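Local atomic coordinates of beta-galactosidase (Bacteroides thetaiotaomicron, PDB entry 5MUJ), a protein that binds the chain B oligosaccharide of the plant pectin rhamnogalacturonan II and probably cleaves its glycosidic bonds as a glycoside hydrolase. Residues A[88-94]-A[106-112]; A[168-172]-A[182-186]. All coordinates share one frame; numbering follows the deposited sequence.

Interaction 1 (A[88-94]-A[106-112]); sequences RGYETWI and LGRVLSY
T92 pairs with L110, W93 with R108 and I94 with G107 across an antiparallel ladder whose strands, 90-94 and 106-108, run at 160° to each other with axes 4.7 Å apart. The register slips by one residue in a classic beta bulge: V109 N (2.8 Å) and L110 N (3.2 Å) both donate to T92 O, approaching it from the same face of its carbonyl plane. Beyond the bulge, the ring of Y112 is held in a sandwich. On one face lies the extended chain of R88, with CG anti to the backbone N (chi1 179°); CD sits over the ring centre and the guanidinium lies flat above the CB-CG end of Y112, nearly parallel to the ring. E91 covers the opposite face, CG over the centre and the carboxylate stacked over CD2 and CE2. The phenol is fixed at its edge, where OH donates to G89 O (2.7 Å) from above the carbonyl plane. The two oxygens of E91 are engaged differently: OE2 accepts from Y112 N (2.9 Å) through its anti lone pair, while OE1 is met from above the carboxylate plane by R108 NE in an almost straight salt bridge (2.9 Å, 173°). A water donates to OE1 and accepts from R108 NH2. R108 runs alongside W93 and lays its CG over the indole face (3.5 Å to CE2), and W93 CZ2 lies over one face of the R108 guanidinium, the planes inclined to each other. D114 forms a salt bridge with R88. Strand 90-97 is flanked on its other side by strand 71-79, and L110 packs against M148 and Y150 of strand 146-153 in the adjacent sheet.

Interaction 2 (A[168-172]-A[182-186]); sequences GLAST and WESLD
L169 O accepts a hydrogen bond from L185 N (3.2 Å), which arrives almost in line with the carbonyl, and the two leucines lie side by side with L169 CD2 against L185 CD1 (3.8 Å). A170 forms a non-hydrogen-bonded antiparallel pair with S184, and A170 CA makes a C-H...O contact with E183 O (3.0 Å). This is the edge of one sheet of a five-bladed beta-propeller: the short strand 183-184 is outermost in the blade, added as a hairpin to strand 166-172, whose other edge pairs with strand 146-153. S171 and E183 form the hydrogen-bonded pair, S171 N donating to E183 O and E183 N to S171 O, both at 2.8 Å. A water joins S171 OG to E183 O, and R145 binds both S171 OG and the carboxylate of E183. At T172, OG1 stands anti to the backbone N (chi1 -169°) and meets H180, while CG2 is directed over the face of W182, 3.5 Å from the centroid of its six-membered ring. With an alanine in place of W182, T172 CG2 would probably lose the surface it rests on and H180 its stacking partner, opening a gap beside the strand.

How the interactions relate
From the N terminus, interaction 1 comes first: the chain leaves 88-94, turns beyond strand 90-97 and returns along 106-112, closing the hairpin of the third and fourth strands of one propeller blade. It then enters the next blade through strands 121-126 and 146-153 before interaction 2 closes the equivalent hairpin, with 168-172 and 182-186 joined by nine residues of loop. The two closures follow in series, neither nesting nor crossing. The centres of interactions 1 and 2 are about 13 Å apart, and the two nevertheless touch. V109 O and W182 N, 3.0 Å apart, form a probable hydrogen bond, and L110 CD2 packs on W182 CB and A170 CB, tying consecutive blades together.

Interaction 1 (A[88-94]-A[106-112])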
loop_
_atom_site.group_PDB
_atom_site.type_symbol
_atom_site.label_atom_id
_atom_site.label_comp_id
_atom_site.label_asym_id
_atom_site.label_seq_id
_atom_site.Cartn_x
_atom_site.Cartn_y
_atom_site.Cartn_z
ATOM N N ARG A 88 -4.508 8.016 18.458
ATOM C CA ARG A 88 -5.058 6.731 18.838
ATOM C C ARG A 88 -4.575 5.613 17.898
ATOM O O ARG A 88 -4.303 4.488 18.353
ATOM C CB ARG A 88 -6.578 6.781 18.831
ATOM C CG ARG A 88 -7.236 5.462 19.187
ATOM C CD ARG A 88 -8.729 5.583 19.385
ATOM N NE ARG A 88 -9.323 4.287 19.728
ATOM C CZ ARG A 88 -10.611 4.066 19.993
ATOM N NH1 ARG A 88 -11.496 5.067 19.932
ATOM N NH2 ARG A 88 -11.028 2.830 20.299
ATOM N N GLY A 89 -4.495 5.923 16.604
ATOM C CA GLY A 89 -4.146 4.957 15.584
ATOM C C GLY A 89 -4.851 5.202 14.257
ATOM O O GLY A 89 -5.438 6.243 14.056
ATOM N N TYR A 90 -4.757 4.241 13.361
ATOM C CA TYR A 90 -5.392 4.267 12.067
ATOM C C TYR A 90 -6.902 4.065 12.049
ATOM O O TYR A 90 -7.427 3.170 12.731
ATOM C CB TYR A 90 -4.762 3.221 11.164
ATOM C CG TYR A 90 -3.385 3.514 10.595
ATOM C CD1 TYR A 90 -2.988 4.812 10.264
ATOM C CD2 TYR A 90 -2.508 2.475 10.315
ATOM C CE1 TYR A 90 -1.752 5.075 9.694
ATOM C CE2 TYR A 90 -1.253 2.719 9.783
ATOM C CZ TYR A 90 -0.875 4.020 9.466
ATOM O OH TYR A 90 0.343 4.268 8.908
ATOM N N GLU A 91 -7.592 4.920 11.253
ATOM C CA GLU A 91 -8.894 4.596 10.636
ATOM C C GLU A 91 -8.793 4.672 9.115
ATOM O O GLU A 91 -7.855 5.249 8.589
ATOM C CB GLU A 91 -10.039 5.509 11.146
ATOM C CG GLU A 91 -10.307 5.395 12.636
ATOM C CD GLU A 91 -11.465 6.218 13.106
ATOM O OE1 GLU A 91 -11.432 7.476 12.926
ATOM O OE2 GLU A 91 -12.416 5.599 13.599
ATOM N N THR A 92 -9.743 4.040 8.439
ATOM C CA THR A 92 -9.749 4.015 7.007
ATOM C C THR A 92 -10.971 4.824 6.561
ATOM O O THR A 92 -12.102 4.656 7.038
ATOM C CB THR A 92 -9.809 2.613 6.463
ATOM O OG1 THR A 92 -8.758 1.833 7.054
ATOM C CG2 THR A 92 -9.655 2.571 4.938
ATOM N N TRP A 93 -10.673 5.695 5.600
ATOM C CA TRP A 93 -11.650 6.607 4.984
ATOM C C TRP A 93 -11.715 6.298 3.477
ATOM O O TRP A 93 -10.860 5.645 2.872
ATOM C CB TRP A 93 -11.226 8.069 5.219
ATOM C CG TRP A 93 -11.226 8.522 6.624
ATOM C CD1 TRP A 93 -10.401 8.072 7.634
ATOM C CD2 TRP A 93 -12.053 9.508 7.220
ATOM N NE1 TRP A 93 -10.676 8.710 8.822
ATOM C CE2 TRP A 93 -11.693 9.606 8.600
ATOM C CE3 TRP A 93 -13.080 10.320 6.729
ATOM C CZ2 TRP A 93 -12.324 10.482 9.473
ATOM C CZ3 TRP A 93 -13.715 11.164 7.593
ATOM C CH2 TRP A 93 -13.330 11.286 8.930
ATOM N N ILE A 94 -12.717 6.897 2.872
ATOM C CA ILE A 94 -12.952 6.808 1.410
ATOM C C ILE A 94 -13.255 8.201 0.809
ATOM O O ILE A 94 -13.959 9.001 1.408
ATOM C CB ILE A 94 -14.009 5.734 1.050
ATOM C CG1 ILE A 94 -13.939 5.338 -0.418
ATOM C CG2 ILE A 94 -15.431 6.186 1.386
ATOM C CD1 ILE A 94 -14.761 4.124 -0.775
ATOM N N LEU A 106 -15.560 11.231 1.729
ATOM C CA LEU A 106 -16.942 10.866 2.027
ATOM C C LEU A 106 -17.192 10.484 3.480
ATOM O O LEU A 106 -18.298 10.728 3.978
ATOM C CB LEU A 106 -17.407 9.730 1.125
ATOM C CG LEU A 106 -17.457 9.993 -0.375
ATOM C CD1 LEU A 106 -17.838 8.771 -1.196
ATOM C CD2 LEU A 106 -18.480 11.088 -0.715
ATOM N N GLY A 107 -16.194 9.893 4.148
ATOM C CA GLY A 107 -16.352 9.395 5.524
ATOM C C GLY A 107 -15.617 8.089 5.661
ATOM O O GLY A 107 -14.977 7.618 4.717
ATOM N N ARG A 108 -15.761 7.525 6.864
ATOM C CA ARG A 108 -15.061 6.293 7.244
ATOM C C ARG A 108 -15.663 5.009 6.679
ATOM O O ARG A 108 -16.898 4.878 6.536
ATOM C CB ARG A 108 -14.986 6.165 8.766
ATOM C CG ARG A 108 -14.196 7.253 9.485
ATOM C CD ARG A 108 -14.556 7.217 10.937
ATOM N NE ARG A 108 -13.970 8.238 11.774
ATOM C CZ ARG A 108 -14.519 9.397 12.066
ATOM N NH1 ARG A 108 -15.658 9.797 11.480
ATOM N NH2 ARG A 108 -13.886 10.202 12.892
ATOM N N VAL A 109 -14.766 4.066 6.354
ATOM C CA VAL A 109 -15.149 2.686 6.034
ATOM C C VAL A 109 -14.638 1.647 7.033
ATOM O O VAL A 109 -15.170 0.527 7.047
ATOM C CB VAL A 109 -14.732 2.279 4.600
ATOM C CG1 VAL A 109 -15.452 3.144 3.569
ATOM C CG2 VAL A 109 -13.237 2.384 4.406
ATOM N N LEU A 110 -13.632 2.002 7.835
ATOM C CA LEU A 110 -13.085 1.114 8.928
ATOM C C LEU A 110 -12.758 2.027 10.084
ATOM O O LEU A 110 -11.818 2.830 10.011
ATOM C CB LEU A 110 -11.838 0.325 8.513
ATOM C CG LEU A 110 -11.827 -0.978 7.749
ATOM C CD1 LEU A 110 -10.463 -1.639 7.993
ATOM C CD2 LEU A 110 -12.913 -1.954 8.138
ATOM N N SER A 111 -13.557 1.925 11.146
ATOM C CA SER A 111 -13.494 2.838 12.278
ATOM C C SER A 111 -12.918 2.095 13.493
ATOM O O SER A 111 -12.978 0.877 13.541
ATOM C CB SER A 111 -14.893 3.308 12.612
ATOM O OG SER A 111 -15.544 3.832 11.462
ATOM N N TYR A 112 -12.474 2.850 14.491
ATOM C CA TYR A 112 -12.033 2.279 15.754
ATOM C C TYR A 112 -13.139 1.377 16.284
ATOM O O TYR A 112 -14.297 1.780 16.379
ATOM C CB TYR A 112 -11.709 3.336 16.816
ATOM C CG TYR A 112 -10.610 4.292 16.454
ATOM C CD1 TYR A 112 -9.317 3.847 16.197
ATOM C CD2 TYR A 112 -10.885 5.665 16.340
ATOM C CE1 TYR A 112 -8.339 4.740 15.823
ATOM C CE2 TYR A 112 -9.908 6.568 15.971
ATOM C CZ TYR A 112 -8.620 6.106 15.737
ATOM O OH TYR A 112 -7.626 6.966 15.372
HETATM O O HOH W 1 -11.784 9.328 14.854
#

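Interaction 2 (A[168-172]-A[182-186])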
loop_
_atom_site.group_PDB
_atom_site.type_symbol
_atom_site.label_atom_id
_atom_site.label_comp_id
_atom_site.label_asym_id
_atom_site.label_seq_id
_atom_site.Cartn_x
_atom_site.Cartn_y
_atom_site.Cartn_z
ATOM N N GLY A 168 -5.704 -8.173 9.378
ATOM C CA GLY A 168 -7.123 -8.458 9.484
ATOM C C GLY A 168 -7.846 -8.602 8.140
ATOM O O GLY A 168 -7.305 -8.270 7.091
ATOM N N LEU A 169 -9.059 -9.131 8.195
ATOM C CA LEU A 169 -9.888 -9.374 7.021
ATOM C C LEU A 169 -11.231 -8.672 7.215
ATOM O O LEU A 169 -11.843 -8.797 8.285
ATOM C CB LEU A 169 -10.178 -10.868 6.844
ATOM C CG LEU A 169 -11.011 -11.263 5.610
ATOM C CD1 LEU A 169 -10.296 -10.943 4.296
ATOM C CD2 LEU A 169 -11.380 -12.748 5.688
ATOM N N ALA A 170 -11.655 -7.938 6.190
ATOM C CA ALA A 170 -12.957 -7.288 6.163
ATOM C C ALA A 170 -13.650 -7.551 4.877
ATOM O O ALA A 170 -13.028 -7.904 3.879
ATOM C CB ALA A 170 -12.832 -5.804 6.405
ATOM N N SER A 171 -14.965 -7.324 4.894
ATOM C CA SER A 171 -15.770 -7.507 3.715
ATOM C C SER A 171 -17.060 -6.721 3.809
ATOM O O SER A 171 -17.437 -6.265 4.875
ATOM C CB SER A 171 -16.075 -8.979 3.499
ATOM O OG SER A 171 -16.982 -9.480 4.469
ATOM N N THR A 172 -17.705 -6.547 2.665
ATOM C CA THR A 172 -19.015 -5.872 2.646
ATOM C C THR A 172 -19.893 -6.372 1.507
ATOM O O THR A 172 -19.387 -6.738 0.445
ATOM C CB THR A 172 -18.885 -4.336 2.548
ATOM O OG1 THR A 172 -20.159 -3.707 2.793
ATOM C CG2 THR A 172 -18.318 -3.905 1.178
ATOM N N TRP A 182 -17.402 -1.491 6.765
ATOM C CA TRP A 182 -17.226 -2.846 6.284
ATOM C C TRP A 182 -17.154 -3.767 7.539
ATOM O O TRP A 182 -16.855 -3.311 8.609
ATOM C CB TRP A 182 -15.936 -2.930 5.449
ATOM C CG TRP A 182 -15.949 -2.196 4.128
ATOM C CD1 TRP A 182 -16.458 -0.965 3.865
ATOM C CD2 TRP A 182 -15.435 -2.696 2.901
ATOM N NE1 TRP A 182 -16.230 -0.651 2.565
ATOM C CE2 TRP A 182 -15.617 -1.693 1.931
ATOM C CE3 TRP A 182 -14.781 -3.893 2.536
ATOM C CZ2 TRP A 182 -15.215 -1.859 0.606
ATOM C CZ3 TRP A 182 -14.372 -4.054 1.228
ATOM C CH2 TRP A 182 -14.601 -3.051 0.271
ATOM N N GLU A 183 -17.563 -5.010 7.369
ATOM C CA GLU A 183 -17.581 -6.003 8.448
ATOM C C GLU A 183 -16.238 -6.663 8.576
ATOM O O GLU A 183 -15.557 -6.904 7.602
ATOM C CB GLU A 183 -18.621 -7.074 8.132
ATOM C CG GLU A 183 -20.027 -6.505 8.057
ATOM C CD GLU A 183 -21.118 -7.507 7.749
ATOM O OE1 GLU A 183 -20.807 -8.671 7.392
ATOM O OE2 GLU A 183 -22.303 -7.098 7.851
ATOM N N SER A 184 -15.879 -6.966 9.800
ATOM C CA SER A 184 -14.578 -7.595 10.044
ATOM C C SER A 184 -14.617 -8.761 11.006
ATOM O O SER A 184 -15.551 -8.917 11.805
ATOM C CB SER A 184 -13.575 -6.552 10.426
ATOM O OG SER A 184 -13.922 -5.913 11.592
ATOM N N LEU A 185 -13.608 -9.606 10.848
ATOM C CA LEU A 185 -13.438 -10.806 11.719
ATOM C C LEU A 185 -12.957 -10.450 13.116
ATOM O O LEU A 185 -12.239 -9.472 13.321
ATOM C CB LEU A 185 -12.510 -11.812 11.071
ATOM C CG LEU A 185 -12.988 -12.463 9.773
ATOM C CD1 LEU A 185 -12.045 -13.571 9.380
ATOM C CD2 LEU A 185 -14.436 -12.972 9.841
ATOM N N ASP A 186 -13.303 -11.300 14.076
ATOM C CA ASP A 186 -12.964 -11.050 15.463
ATOM C C ASP A 186 -11.582 -11.575 15.908
ATOM O O ASP A 186 -11.226 -11.445 17.086
ATOM C CB ASP A 186 -14.090 -11.589 16.342
ATOM C CG ASP A 186 -15.339 -10.740 16.254
ATOM O OD1 ASP A 186 -15.376 -9.700 15.530
ATOM O OD2 ASP A 186 -16.315 -11.093 16.923
HETATM O O HOH W 2 -9.688 -9.775 11.038
HETATM O O HOH W 3 -15.793 -9.996 6.866
#